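Local atomic coordinates of Serine/threonine-protein kinase BRSK1 (Mus musculus, PDB entry 5IRI), a protein that phosphorylates serine and threonine residues of target proteins, probably including tau, and is probably restrained by its own C-terminal AIS-KA1 region. Residues A[59-64]-A[106-111]. Numbering follows the deposited sequence.
Sequences KASGGP and SGPSRR
S61 meets P108 and R111 by van der Waals contact; its CB touches both, while OG lies on the proline side. CB is 3.7 Å from R111 CD and 3.8 Å from P108 CG. OG lies beside the CG and CD methylenes of the ring, 3.5 Å from P108 CG and 3.6 Å from P108 CD. With chi1 at 82°, OG sits between the backbone N and the carbonyl carbon of S61. From there it also hydrogen-bonds to the backbone O of K69, so the hydroxyl that rests on the proline is held by the far end of its own loop. V71, on strand 71-79, touches both S61 and P108.

The contact lies at the surface of the KA1 domain, at one end of its antiparallel sheet: the loop joining strands 53-58 and 71-79 meets the turn that leads from strand 98-106 into helix 109-124, with P108 as N-cap residue.

The guanidinium of R111 makes no polar bond to the loop. R111 extends from the first helical turn and bends at chi3 (-60°), which brings this group obliquely past the loop backbone. NH1 packs 3.6 Å from S61 CA in van der Waals contact and lies 4.0 Å from A60 O, too long for a hydrogen bond. Within the loop, G62 N donates to K59 O at 3.0 Å, closing the turn that carries S61.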
ATOM      1  N   LYS A  59      -1.960   6.100  11.565  1.00 53.46           N
ATOM      2  CA  LYS A  59      -1.711   6.786  12.828  1.00 53.79           C
ATOM      3  C   LYS A  59      -1.766   5.864  14.044  1.00 59.77           C
ATOM      4  O   LYS A  59      -1.199   6.207  15.085  1.00 60.71           O
ATOM      5  CB  LYS A  59      -2.717   7.927  13.007  1.00 54.79           C
ATOM      6  CG  LYS A  59      -2.702   8.978  11.905  1.00 63.26           C
ATOM      7  CD  LYS A  59      -3.766  10.040  12.124  1.00 70.24           C
ATOM      8  CE  LYS A  59      -3.581  11.238  11.198  1.00 77.90           C
ATOM      9  NZ  LYS A  59      -4.500  12.370  11.558  1.00 70.40           N
ATOM     10  N   ALA A  60      -2.424   4.703  13.931  1.00 62.35           N
ATOM     11  CA  ALA A  60      -2.719   3.869  15.095  1.00 62.70           C
ATOM     12  C   ALA A  60      -1.465   3.314  15.770  1.00 64.24           C
ATOM     13  O   ALA A  60      -1.477   3.086  16.988  1.00 67.13           O
ATOM     14  CB  ALA A  60      -3.645   2.727  14.678  1.00 63.60           C
ATOM     15  N   SER A  61      -0.391   3.061  15.013  1.00 60.84           N
ATOM     16  CA  SER A  61       0.824   2.526  15.617  1.00 56.51           C
ATOM     17  C   SER A  61       1.556   3.572  16.439  1.00 58.44           C
ATOM     18  O   SER A  61       2.449   3.219  17.216  1.00 60.46           O
ATOM     19  CB  SER A  61       1.764   1.963  14.549  1.00 55.74           C
ATOM     20  OG  SER A  61       2.533   2.990  13.945  1.00 61.24           O
ATOM     21  N   GLY A  62       1.207   4.843  16.277  1.00 63.03           N
ATOM     22  CA  GLY A  62       1.795   5.875  17.102  1.00 63.03           C
ATOM     23  C   GLY A  62       1.432   5.719  18.566  1.00 63.03           C
ATOM     24  O   GLY A  62       0.571   4.922  18.959  1.00 63.03           O
ATOM     25  N   GLY A  63       2.123   6.502  19.388  1.00 66.66           N
ATOM     26  CA  GLY A  63       1.943   6.463  20.815  1.00 66.66           C
ATOM     27  C   GLY A  63       2.519   7.694  21.485  1.00 66.66           C
ATOM     28  O   GLY A  63       3.028   8.614  20.840  1.00 66.66           O
ATOM     29  N   PRO A  64       2.425   7.738  22.809  1.00 74.15           N
ATOM     30  CA  PRO A  64       3.056   8.843  23.551  1.00 74.15           C
ATOM     31  C   PRO A  64       4.565   8.912  23.363  1.00 74.15           C
ATOM     32  O   PRO A  64       5.131  10.010  23.287  1.00 74.15           O
ATOM     33  CB  PRO A  64       2.677   8.531  25.007  1.00 64.15           C
ATOM     34  CG  PRO A  64       2.374   7.028  25.015  1.00 64.15           C
ATOM     35  CD  PRO A  64       1.722   6.786  23.683  1.00 64.15           C
ATOM     36  N   SER A 106       8.616   5.771   7.019  1.00 40.10           N
ATOM     37  CA  SER A 106       8.942   5.894   8.429  1.00 44.88           C
ATOM     38  C   SER A 106       7.928   5.096   9.239  1.00 49.24           C
ATOM     39  O   SER A 106       6.773   4.937   8.823  1.00 45.46           O
ATOM     40  CB  SER A 106       8.960   7.368   8.867  1.00 46.01           C
ATOM     41  OG  SER A 106       7.643   7.903   8.969  1.00 53.78           O
ATOM     42  N   GLY A 107       8.375   4.589  10.394  1.00 44.85           N
ATOM     43  CA  GLY A 107       7.510   3.852  11.287  1.00 44.06           C
ATOM     44  C   GLY A 107       7.856   2.380  11.426  1.00 48.76           C
ATOM     45  O   GLY A 107       8.809   1.861  10.830  1.00 46.42           O
ATOM     46  N   PRO A 108       7.060   1.676  12.227  1.00 47.84           N
ATOM     47  CA  PRO A 108       7.386   0.289  12.571  1.00 43.44           C
ATOM     48  C   PRO A 108       7.210  -0.657  11.393  1.00 45.84           C
ATOM     49  O   PRO A 108       6.131  -0.757  10.804  1.00 45.21           O
ATOM     50  CB  PRO A 108       6.408  -0.031  13.698  1.00 38.38           C
ATOM     51  CG  PRO A 108       5.297   0.919  13.496  1.00 47.83           C
ATOM     52  CD  PRO A 108       5.911   2.170  12.996  1.00 48.07           C
ATOM     53  N   SER A 109       8.290  -1.374  11.086  1.00 50.41           N
ATOM     54  CA  SER A 109       8.315  -2.317   9.976  1.00 48.10           C
ATOM     55  C   SER A 109       7.171  -3.329  10.051  1.00 53.06           C
ATOM     56  O   SER A 109       6.546  -3.656   9.037  1.00 55.33           O
ATOM     57  CB  SER A 109       9.669  -3.019   9.973  1.00 44.93           C
ATOM     58  OG  SER A 109       9.939  -3.596   8.721  1.00 58.43           O
ATOM     59  N   ARG A 110       6.861  -3.822  11.245  1.00 55.21           N
ATOM     60  CA  ARG A 110       5.887  -4.903  11.337  1.00 57.09           C
ATOM     61  C   ARG A 110       4.471  -4.416  11.041  1.00 55.04           C
ATOM     62  O   ARG A 110       3.715  -5.085  10.324  1.00 60.76           O
ATOM     63  CB  ARG A 110       5.974  -5.575  12.708  1.00 65.69           C
ATOM     64  CG  ARG A 110       7.166  -6.533  12.818  1.00 76.69           C
ATOM     65  CD  ARG A 110       7.200  -7.506  11.625  1.00 82.36           C
ATOM     66  NE  ARG A 110       8.406  -8.336  11.552  1.00 88.24           N
ATOM     67  CZ  ARG A 110       9.401  -8.150  10.684  1.00 91.67           C
ATOM     68  NH1 ARG A 110       9.352  -7.148   9.809  1.00 78.39           N
ATOM     69  NH2 ARG A 110      10.451  -8.966  10.688  1.00 88.55           N
ATOM     70  N   ARG A 111       4.073  -3.262  11.587  1.00 54.41           N
ATOM     71  CA  ARG A 111       2.733  -2.805  11.242  1.00 50.74           C
ATOM     72  C   ARG A 111       2.663  -2.308   9.809  1.00 47.36           C
ATOM     73  O   ARG A 111       1.569  -2.200   9.253  1.00 43.54           O
ATOM     74  CB  ARG A 111       2.241  -1.729  12.198  1.00 48.42           C
ATOM     75  CG  ARG A 111       0.733  -1.762  12.282  1.00 58.33           C
ATOM     76  CD  ARG A 111       0.191  -1.228  13.590  1.00 68.41           C
ATOM     77  NE  ARG A 111       0.640  -1.963  14.764  1.00 71.77           N
ATOM     78  CZ  ARG A 111       0.228  -1.695  16.000  1.00 78.72           C
ATOM     79  NH1 ARG A 111      -0.649  -0.715  16.211  1.00 70.13           N
ATOM     80  NH2 ARG A 111       0.688  -2.411  17.022  1.00 84.21           N
TER